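Local atomic coordinates of neural-cadherin (Drosophila melanogaster, PDB entry 3UBF), a protein that mediates calcium-dependent, homophilic adhesion between cells and may help sort different cell types and pass on developmental signals. Residues A[247-253]-A[287-293]; A[215-219]-A[302-306]; A[32-36]-A[47-51]. All blocks are in the same frame, centred on the assembly; numbering follows the deposited sequence.

Contact 1 (A[247-253]-A[287-293])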
loop_
_atom_site.group_PDB
_atom_site.type_symbol
_atom_site.label_atom_id
_atom_site.label_comp_id
_atom_site.label_asym_id
_atom_site.label_seq_id
_atom_site.Cartn_x
_atom_site.Cartn_y
_atom_site.Cartn_z
ATOM N N ARG A 247 11.373 -25.391 -10.682
ATOM C CA ARG A 247 10.803 -26.023 -11.870
ATOM C C ARG A 247 9.268 -25.976 -11.822
ATOM O O ARG A 247 8.655 -26.447 -10.861
ATOM C CB ARG A 247 11.288 -27.465 -12.013
ATOM C CG ARG A 247 10.661 -28.201 -13.205
ATOM C CD ARG A 247 11.400 -29.490 -13.537
ATOM N NE ARG A 247 11.574 -29.652 -14.983
ATOM C CZ ARG A 247 12.604 -29.162 -15.678
ATOM N NH1 ARG A 247 13.562 -28.467 -15.065
ATOM N NH2 ARG A 247 12.680 -29.362 -16.990
ATOM N N TYR A 248 8.659 -25.401 -12.856
ATOM C CA TYR A 248 7.204 -25.269 -12.921
ATOM C C TYR A 248 6.602 -26.359 -13.781
ATOM O O TYR A 248 7.121 -26.655 -14.862
ATOM C CB TYR A 248 6.793 -23.906 -13.492
ATOM C CG TYR A 248 7.335 -22.732 -12.737
ATOM C CD1 TYR A 248 8.487 -22.088 -13.162
ATOM C CD2 TYR A 248 6.700 -22.268 -11.586
ATOM C CE1 TYR A 248 8.998 -21.006 -12.463
ATOM C CE2 TYR A 248 7.196 -21.192 -10.873
ATOM C CZ TYR A 248 8.349 -20.565 -11.318
ATOM O OH TYR A 248 8.857 -19.497 -10.620
ATOM N N THR A 249 5.521 -26.967 -13.295
ATOM C CA THR A 249 4.711 -27.848 -14.131
ATOM C C THR A 249 3.259 -27.430 -14.106
ATOM O O THR A 249 2.837 -26.638 -13.256
ATOM C CB THR A 249 4.828 -29.347 -13.768
ATOM O OG1 THR A 249 4.430 -29.560 -12.409
ATOM C CG2 THR A 249 6.243 -29.867 -14.009
ATOM N N LEU A 250 2.504 -27.981 -15.051
ATOM C CA LEU A 250 1.136 -27.567 -15.322
ATOM C C LEU A 250 0.289 -28.775 -15.674
ATOM O O LEU A 250 0.578 -29.489 -16.637
ATOM C CB LEU A 250 1.128 -26.572 -16.478
ATOM C CG LEU A 250 -0.211 -25.965 -16.893
ATOM C CD1 LEU A 250 -0.058 -24.486 -17.174
ATOM C CD2 LEU A 250 -0.788 -26.701 -18.104
ATOM N N LYS A 251 -0.756 -29.012 -14.890
ATOM C CA LYS A 251 -1.721 -30.049 -15.240
ATOM C C LYS A 251 -3.133 -29.475 -15.332
ATOM O O LYS A 251 -3.454 -28.487 -14.673
ATOM C CB LYS A 251 -1.645 -31.243 -14.281
ATOM C CG LYS A 251 -2.344 -31.045 -12.949
ATOM C CD LYS A 251 -2.363 -32.344 -12.130
ATOM C CE LYS A 251 -2.620 -32.047 -10.654
ATOM N NZ LYS A 251 -1.668 -31.001 -10.145
ATOM N N ALA A 252 -3.959 -30.092 -16.167
ATOM C CA ALA A 252 -5.337 -29.667 -16.340
ATOM C C ALA A 252 -6.249 -30.399 -15.369
ATOM O O ALA A 252 -6.150 -31.615 -15.218
ATOM C CB ALA A 252 -5.780 -29.921 -17.757
ATOM N N GLN A 253 -7.120 -29.647 -14.702
ATOM C CA GLN A 253 -8.176 -30.225 -13.882
ATOM C C GLN A 253 -9.433 -30.387 -14.729
ATOM O O GLN A 253 -10.100 -29.403 -15.061
ATOM C CB GLN A 253 -8.426 -29.369 -12.637
ATOM C CG GLN A 253 -7.770 -29.883 -11.351
ATOM C CD GLN A 253 -6.612 -30.876 -11.582
ATOM O OE1 GLN A 253 -5.604 -30.550 -12.231
ATOM N NE2 GLN A 253 -6.751 -32.088 -11.029
ATOM N N SER A 287 -9.557 -24.968 -15.874
ATOM C CA SER A 287 -8.982 -25.023 -14.542
ATOM C C SER A 287 -7.682 -25.787 -14.591
ATOM O O SER A 287 -7.645 -26.957 -14.957
ATOM C CB SER A 287 -9.928 -25.707 -13.563
ATOM O OG SER A 287 -11.063 -24.900 -13.341
ATOM N N LEU A 288 -6.609 -25.119 -14.217
ATOM C CA LEU A 288 -5.293 -25.707 -14.300
ATOM C C LEU A 288 -4.620 -25.589 -12.951
ATOM O O LEU A 288 -4.956 -24.708 -12.151
ATOM C CB LEU A 288 -4.464 -24.986 -15.368
ATOM C CG LEU A 288 -5.110 -24.824 -16.756
ATOM C CD1 LEU A 288 -4.454 -23.691 -17.532
ATOM C CD2 LEU A 288 -5.058 -26.130 -17.558
ATOM N N ILE A 289 -3.690 -26.492 -12.683
ATOM C CA ILE A 289 -2.885 -26.383 -11.494
ATOM C C ILE A 289 -1.440 -26.280 -11.923
ATOM O O ILE A 289 -0.918 -27.162 -12.630
ATOM C CB ILE A 289 -3.077 -27.567 -10.533
ATOM C CG1 ILE A 289 -4.509 -27.605 -10.014
ATOM C CG2 ILE A 289 -2.112 -27.451 -9.354
ATOM C CD1 ILE A 289 -4.824 -28.823 -9.148
ATOM N N VAL A 290 -0.807 -25.188 -11.504
ATOM C CA VAL A 290 0.628 -25.025 -11.663
ATOM C C VAL A 290 1.345 -25.488 -10.398
ATOM O O VAL A 290 0.960 -25.135 -9.272
ATOM C CB VAL A 290 1.020 -23.571 -12.015
ATOM C CG1 VAL A 290 2.556 -23.448 -12.150
ATOM C CG2 VAL A 290 0.327 -23.134 -13.310
ATOM N N THR A 291 2.382 -26.290 -10.590
ATOM C CA THR A 291 3.217 -26.717 -9.481
ATOM C C THR A 291 4.602 -26.095 -9.605
ATOM O O THR A 291 5.177 -26.077 -10.690
ATOM C CB THR A 291 3.291 -28.240 -9.413
ATOM O OG1 THR A 291 1.959 -28.752 -9.328
ATOM C CG2 THR A 291 4.091 -28.713 -8.183
ATOM N N ALA A 292 5.096 -25.547 -8.491
ATOM C CA ALA A 292 6.486 -25.101 -8.368
ATOM C C ALA A 292 7.289 -26.133 -7.582
ATOM O O ALA A 292 6.966 -26.440 -6.441
ATOM C CB ALA A 292 6.570 -23.743 -7.686
ATOM N N THR A 293 8.345 -26.650 -8.194
ATOM C CA THR A 293 9.152 -27.688 -7.576
ATOM C C THR A 293 10.592 -27.235 -7.437
ATOM O O THR A 293 11.202 -26.777 -8.395
ATOM C CB THR A 293 9.080 -28.979 -8.402
ATOM O OG1 THR A 293 7.703 -29.321 -8.598
ATOM C CG2 THR A 293 9.791 -30.127 -7.705
HETATM O O HOH W 1 0.594 -29.241 -11.454
HETATM O O HOH W 2 -10.315 -27.735 -16.960
#
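L250 and V290 hold the middle of the apolar face, their side chains crossing obliquely with L250 CD1 4.1 Å from V290 CG2. L250 has CG anti to the backbone N (chi1 -178°), which sends CD1 toward the neighbouring strand. On one flank, L288 reaches across with its CD2 methyl, 3.9 Å from A252 CB. On the other, the Y248 ring meets A292, CE2 to CB 4.1 Å, while the phenol oxygen is hydrogen-bonded to A238 N. I262, I236 and F260 of the opposite sheet press on this same face, so it forms one wall of the domain core.

Strands 246-253 and 285-294 are two neighbours in the sheet 219-224, 300-310, 285-294, 246-253. In the Greek-key beta sandwich of a cadherin repeat they correspond to strands C and F, with C at the sheet edge. The backbones run antiparallel at 159°. R247 with T293, T249 with T291 and K251 with I289 are hydrogen-bonded pairs, each closed by two N-H...O bonds; T291 N to T249 O, for instance, is 2.7 Å. Between them, Y248-A292, L250-V290 and A252-L288 are non-hydrogen-bonded pairs.

The other face carries most of the polar side chains (R247, T249, K251, T291, T293) and is more exposed. Here K251 runs alongside I289, and a bend at its last torsion (chi4 -52°) brings NZ to 3.7 Å from I289 CG2. That bend also points the ammonium at a water above this face, 3.2 Å from NZ. The same water donates to I289 O at 2.8 Å and lies 2.6 Å from T291 OG1, a hydroxyl also hydrogen-bonded to S302 OG.

Contact 2 (A[215-219]-A[302-306])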
loop_
_atom_site.group_PDB
_atom_site.type_symbol
_atom_site.label_atom_id
_atom_site.label_comp_id
_atom_site.label_asym_id
_atom_site.label_seq_id
_atom_site.Cartn_x
_atom_site.Cartn_y
_atom_site.Cartn_z
ATOM N N TYR A 215 3.760 -15.906 -6.064
ATOM C CA TYR A 215 3.583 -14.453 -5.919
ATOM C C TYR A 215 2.123 -14.012 -5.930
ATOM O O TYR A 215 1.811 -12.881 -5.573
ATOM C CB TYR A 215 4.442 -13.686 -6.933
ATOM C CG TYR A 215 5.823 -13.428 -6.386
ATOM C CD1 TYR A 215 6.876 -14.305 -6.652
ATOM C CD2 TYR A 215 6.070 -12.331 -5.555
ATOM C CE1 TYR A 215 8.133 -14.088 -6.129
ATOM C CE2 TYR A 215 7.322 -12.105 -5.029
ATOM C CZ TYR A 215 8.354 -12.991 -5.315
ATOM O OH TYR A 215 9.615 -12.776 -4.786
ATOM N N MET A 216 1.231 -14.917 -6.324
ATOM C CA MET A 216 -0.212 -14.720 -6.148
ATOM C C MET A 216 -0.827 -15.997 -5.545
ATOM O O MET A 216 -0.403 -17.109 -5.894
ATOM C CB MET A 216 -0.892 -14.434 -7.485
ATOM C CG MET A 216 -0.141 -13.495 -8.391
ATOM S SD MET A 216 -1.010 -11.986 -8.656
ATOM C CE MET A 216 -2.599 -12.612 -9.208
ATOM N N PRO A 217 -1.840 -15.850 -4.662
ATOM C CA PRO A 217 -2.474 -17.024 -4.079
ATOM C C PRO A 217 -3.317 -17.804 -5.094
ATOM O O PRO A 217 -3.588 -18.991 -4.887
ATOM C CB PRO A 217 -3.346 -16.430 -2.982
ATOM C CG PRO A 217 -3.693 -15.088 -3.494
ATOM C CD PRO A 217 -2.466 -14.604 -4.185
ATOM N N SER A 218 -3.743 -17.137 -6.164
ATOM C CA SER A 218 -4.324 -17.804 -7.330
ATOM C C SER A 218 -4.110 -16.968 -8.579
ATOM O O SER A 218 -3.881 -15.768 -8.507
ATOM C CB SER A 218 -5.813 -18.135 -7.136
ATOM O OG SER A 218 -6.621 -16.970 -7.080
ATOM N N TYR A 219 -4.180 -17.613 -9.729
ATOM C CA TYR A 219 -3.954 -16.934 -10.989
ATOM C C TYR A 219 -5.143 -17.101 -11.904
ATOM O O TYR A 219 -5.774 -18.152 -11.945
ATOM C CB TYR A 219 -2.697 -17.468 -11.665
ATOM C CG TYR A 219 -1.430 -17.142 -10.932
ATOM C CD1 TYR A 219 -0.985 -17.944 -9.888
ATOM C CD2 TYR A 219 -0.661 -16.041 -11.290
ATOM C CE1 TYR A 219 0.186 -17.658 -9.217
ATOM C CE2 TYR A 219 0.512 -15.749 -10.626
ATOM C CZ TYR A 219 0.923 -16.562 -9.586
ATOM O OH TYR A 219 2.077 -16.280 -8.911
ATOM N N SER A 302 1.574 -25.962 -5.036
ATOM C CA SER A 302 0.650 -25.775 -6.146
ATOM C C SER A 302 -0.239 -24.540 -6.011
ATOM O O SER A 302 -0.466 -24.032 -4.918
ATOM C CB SER A 302 -0.190 -27.028 -6.345
ATOM O OG SER A 302 0.588 -28.004 -7.010
ATOM N N VAL A 303 -0.721 -24.057 -7.143
ATOM C CA VAL A 303 -1.615 -22.911 -7.186
ATOM C C VAL A 303 -2.623 -23.114 -8.319
ATOM O O VAL A 303 -2.335 -23.808 -9.286
ATOM C CB VAL A 303 -0.810 -21.591 -7.364
ATOM C CG1 VAL A 303 -0.253 -21.452 -8.787
ATOM C CG2 VAL A 303 -1.633 -20.388 -6.951
ATOM N N ASP A 304 -3.807 -22.528 -8.190
ATOM C CA ASP A 304 -4.806 -22.611 -9.260
ATOM C C ASP A 304 -4.519 -21.592 -10.327
ATOM O O ASP A 304 -4.199 -20.434 -10.033
ATOM C CB ASP A 304 -6.215 -22.346 -8.751
ATOM C CG ASP A 304 -6.643 -23.328 -7.713
ATOM O OD1 ASP A 304 -6.535 -24.553 -7.958
ATOM O OD2 ASP A 304 -7.097 -22.860 -6.641
ATOM N N LEU A 305 -4.618 -22.050 -11.564
ATOM C CA LEU A 305 -4.651 -21.167 -12.704
ATOM C C LEU A 305 -5.985 -21.383 -13.423
ATOM O O LEU A 305 -6.356 -22.519 -13.760
ATOM C CB LEU A 305 -3.461 -21.430 -13.624
ATOM C CG LEU A 305 -3.432 -20.722 -14.980
ATOM C CD1 LEU A 305 -3.518 -19.214 -14.844
ATOM C CD2 LEU A 305 -2.169 -21.117 -15.733
ATOM N N THR A 306 -6.714 -20.289 -13.610
ATOM C CA THR A 306 -7.980 -20.324 -14.297
ATOM C C THR A 306 -7.831 -19.520 -15.580
ATOM O O THR A 306 -7.413 -18.355 -15.546
ATOM C CB THR A 306 -9.096 -19.767 -13.399
ATOM O OG1 THR A 306 -9.123 -20.519 -12.180
ATOM C CG2 THR A 306 -10.451 -19.877 -14.067
HETATM O O HOH W 3 -4.827 -21.407 -5.915
HETATM O O HOH W 4 -7.693 -19.354 -10.271
#
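V303 turns both of its methyls onto 215-219: chi1 of 73° wedges CG1 between its own backbone N and carbonyl carbon and leaves CG2 anti to the N. Y219 answers with a ring swung back beside its backbone N (chi1 -67°), and the two side chains meet at about a right angle, Y219 CD1 3.7 Å from V303 CG1. The second methyl, V303 CG2, touches the carbonyl of P217 from the side, 3.2 Å from its O. M216 CB lies over one face of the tyrosine ring, toward the rim, while V303 meets the CD1-CE1 side. Farther along, L305 CD1 touches Y219 CB.

The backbones join through two bonds: Y219 N gives to D304 O at 2.8 Å, nearly along the C=O axis, and T306 N gives to Y219 O at 2.9 Å. One water stitches the outer edge, donating to P217 O and to D304 OD2 while accepting from D304 N at 2.7 Å. The D304 side chain also lies about 3 Å from a bound zinc ion.

Y219 and L305 make a parallel bridge, where the chain leaves strand 213-214 in one sheet and starts strand 219-224 in the other. This is the A*/A switch of the split first strand of the cadherin beta sandwich, whose second half pairs in parallel with the last strand, G.

Contact 3 (A[32-36]-A[47-51])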
loop_
_atom_site.group_PDB
_atom_site.type_symbol
_atom_site.label_atom_id
_atom_site.label_comp_id
_atom_site.label_asym_id
_atom_site.label_seq_id
_atom_site.Cartn_x
_atom_site.Cartn_y
_atom_site.Cartn_z
ATOM N N LYS A 32 -18.006 49.480 0.681
ATOM C CA LYS A 32 -16.723 50.147 0.895
ATOM C C LYS A 32 -15.914 49.608 2.088
ATOM O O LYS A 32 -15.049 50.296 2.639
ATOM C CB LYS A 32 -16.917 51.674 0.986
ATOM C CG LYS A 32 -17.431 52.342 -0.302
ATOM C CD LYS A 32 -16.773 51.733 -1.555
ATOM C CE LYS A 32 -17.157 52.462 -2.847
ATOM N NZ LYS A 32 -16.764 51.609 -4.024
ATOM N N GLU A 33 -16.174 48.370 2.475
ATOM C CA GLU A 33 -15.407 47.773 3.558
ATOM C C GLU A 33 -14.007 47.368 3.109
ATOM O O GLU A 33 -13.808 46.891 1.982
ATOM C CB GLU A 33 -16.157 46.595 4.178
ATOM C CG GLU A 33 -17.301 47.068 5.048
ATOM C CD GLU A 33 -18.151 45.953 5.611
ATOM O OE1 GLU A 33 -18.049 44.782 5.160
ATOM O OE2 GLU A 33 -18.927 46.273 6.534
ATOM N N THR A 34 -13.035 47.591 3.985
ATOM C CA THR A 34 -11.689 47.109 3.747
ATOM C C THR A 34 -11.307 46.139 4.854
ATOM O O THR A 34 -11.763 46.273 5.992
ATOM C CB THR A 34 -10.662 48.252 3.625
ATOM O OG1 THR A 34 -10.629 49.018 4.840
ATOM C CG2 THR A 34 -11.007 49.163 2.436
ATOM N N PHE A 35 -10.484 45.157 4.499
ATOM C CA PHE A 35 -10.075 44.108 5.413
ATOM C C PHE A 35 -8.608 44.246 5.747
ATOM O O PHE A 35 -7.858 44.892 5.023
ATOM C CB PHE A 35 -10.371 42.731 4.808
ATOM C CG PHE A 35 -11.815 42.529 4.480
ATOM C CD1 PHE A 35 -12.388 43.155 3.375
ATOM C CD2 PHE A 35 -12.616 41.750 5.290
ATOM C CE1 PHE A 35 -13.729 42.985 3.075
ATOM C CE2 PHE A 35 -13.971 41.582 5.000
ATOM C CZ PHE A 35 -14.526 42.199 3.894
ATOM N N LYS A 36 -8.226 43.640 6.866
ATOM C CA LYS A 36 -6.856 43.616 7.365
ATOM C C LYS A 36 -6.797 42.497 8.404
ATOM O O LYS A 36 -7.704 42.388 9.240
ATOM C CB LYS A 36 -6.502 44.958 8.009
ATOM C CG LYS A 36 -5.021 45.245 8.078
ATOM C CD LYS A 36 -4.749 46.740 8.211
ATOM N N GLU A 47 -5.865 40.447 1.858
ATOM C CA GLU A 47 -5.808 41.681 1.079
ATOM C C GLU A 47 -6.786 42.709 1.623
ATOM O O GLU A 47 -7.693 42.380 2.383
ATOM C CB GLU A 47 -6.097 41.420 -0.403
ATOM C CG GLU A 47 -5.036 40.602 -1.134
ATOM C CD GLU A 47 -3.737 41.361 -1.383
ATOM O OE1 GLU A 47 -2.701 40.937 -0.820
ATOM O OE2 GLU A 47 -3.740 42.375 -2.137
ATOM N N THR A 48 -6.586 43.957 1.224
ATOM C CA THR A 48 -7.491 45.052 1.544
ATOM C C THR A 48 -8.932 44.752 1.132
ATOM O O THR A 48 -9.870 45.093 1.851
ATOM C CB THR A 48 -7.000 46.334 0.868
ATOM O OG1 THR A 48 -5.722 46.674 1.413
ATOM C CG2 THR A 48 -7.967 47.491 1.084
ATOM N N ASN A 49 -9.102 44.102 -0.015
ATOM C CA ASN A 49 -10.433 43.768 -0.533
ATOM C C ASN A 49 -11.060 42.503 0.082
ATOM O O ASN A 49 -12.133 42.073 -0.341
ATOM C CB ASN A 49 -10.394 43.646 -2.062
ATOM C CG ASN A 49 -9.595 42.423 -2.541
ATOM O OD1 ASN A 49 -9.163 41.578 -1.740
ATOM N ND2 ASN A 49 -9.403 42.324 -3.856
ATOM N N GLY A 50 -10.384 41.895 1.057
ATOM C CA GLY A 50 -10.892 40.680 1.683
ATOM C C GLY A 50 -10.508 39.359 1.041
ATOM O O GLY A 50 -10.882 38.296 1.545
ATOM N N ALA A 51 -9.760 39.407 -0.064
ATOM C CA ALA A 51 -9.229 38.181 -0.649
ATOM C C ALA A 51 -8.213 37.558 0.307
ATOM O O ALA A 51 -7.283 38.238 0.746
ATOM C CB ALA A 51 -8.605 38.450 -2.006
#
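F35 packs against the turn 47-50, its CG-CD1 side to G50, and this is the tight half of the contact. G50 CA sits over one face of its ring, 3.5 Å from F35 CG, and the ring atom CD1 comes to 3.3 Å from G50 N. Keeping CG beside the backbone N (chi1 -59°) is what brings the ring against G50, where L26 and I75 also touch it. G50 has phi 88°, a backbone shape that glycine takes readily, and its lack of a side chain leaves room for G50 CA over the ring face. Just beside it, F35 N donates to T48 O at 2.7 Å and nearly straight, with the donor tilted 26° from the carbonyl plane.

The looser side is where T34 and T48 lie next to each other, pointing the same way, and meet through methyls, CG2 to CG2 3.7 Å. T48 is exposed, and besides the single N-H...O bond there are CA-H...O contacts, such as T48 CA to F35 O at 3.5 Å. The E33 carboxylate turns to R4, outside both segments, and pairs with it in a salt bridge.

The turn keeps its own shape. E47 to G50 is a type I beta turn joining strands 44-46 and 51-54, with G50 N bonded to E47 O at 3.0 Å, and N49 OD1 accepts from A51 N at 2.8 Å as an Asx turn. With the amides of G50 and A51 engaged within the turn, it offers F35 one carbonyl and a glycine surface: edge strand 34-37 of the first repeat is joined to it by a ring-to-glycine CA contact and one main-chain bond, not by regular strand pairing.

From the N terminus, contact 3 closes first, a short loop from 32-36 to 47-51 that ties an edge strand of the first cadherin repeat to the turn between strands 44-46 and 51-54. The chain then runs through the second repeat before 215-219 opens contact 2, whose loop stays open until 302-306. Contact 1 both opens and closes within that span, so the two nest rather than cross. Their centres are about 9 Å apart: contact 1 pairs 246-253 with 285-294, contact 2 pairs 219-224 with 300-310, and the neighbouring 285-294 and 300-310 unite them in one four-stranded sheet of the third repeat. Contact 3 is remote, its centre about 74 Å from that of contact 1.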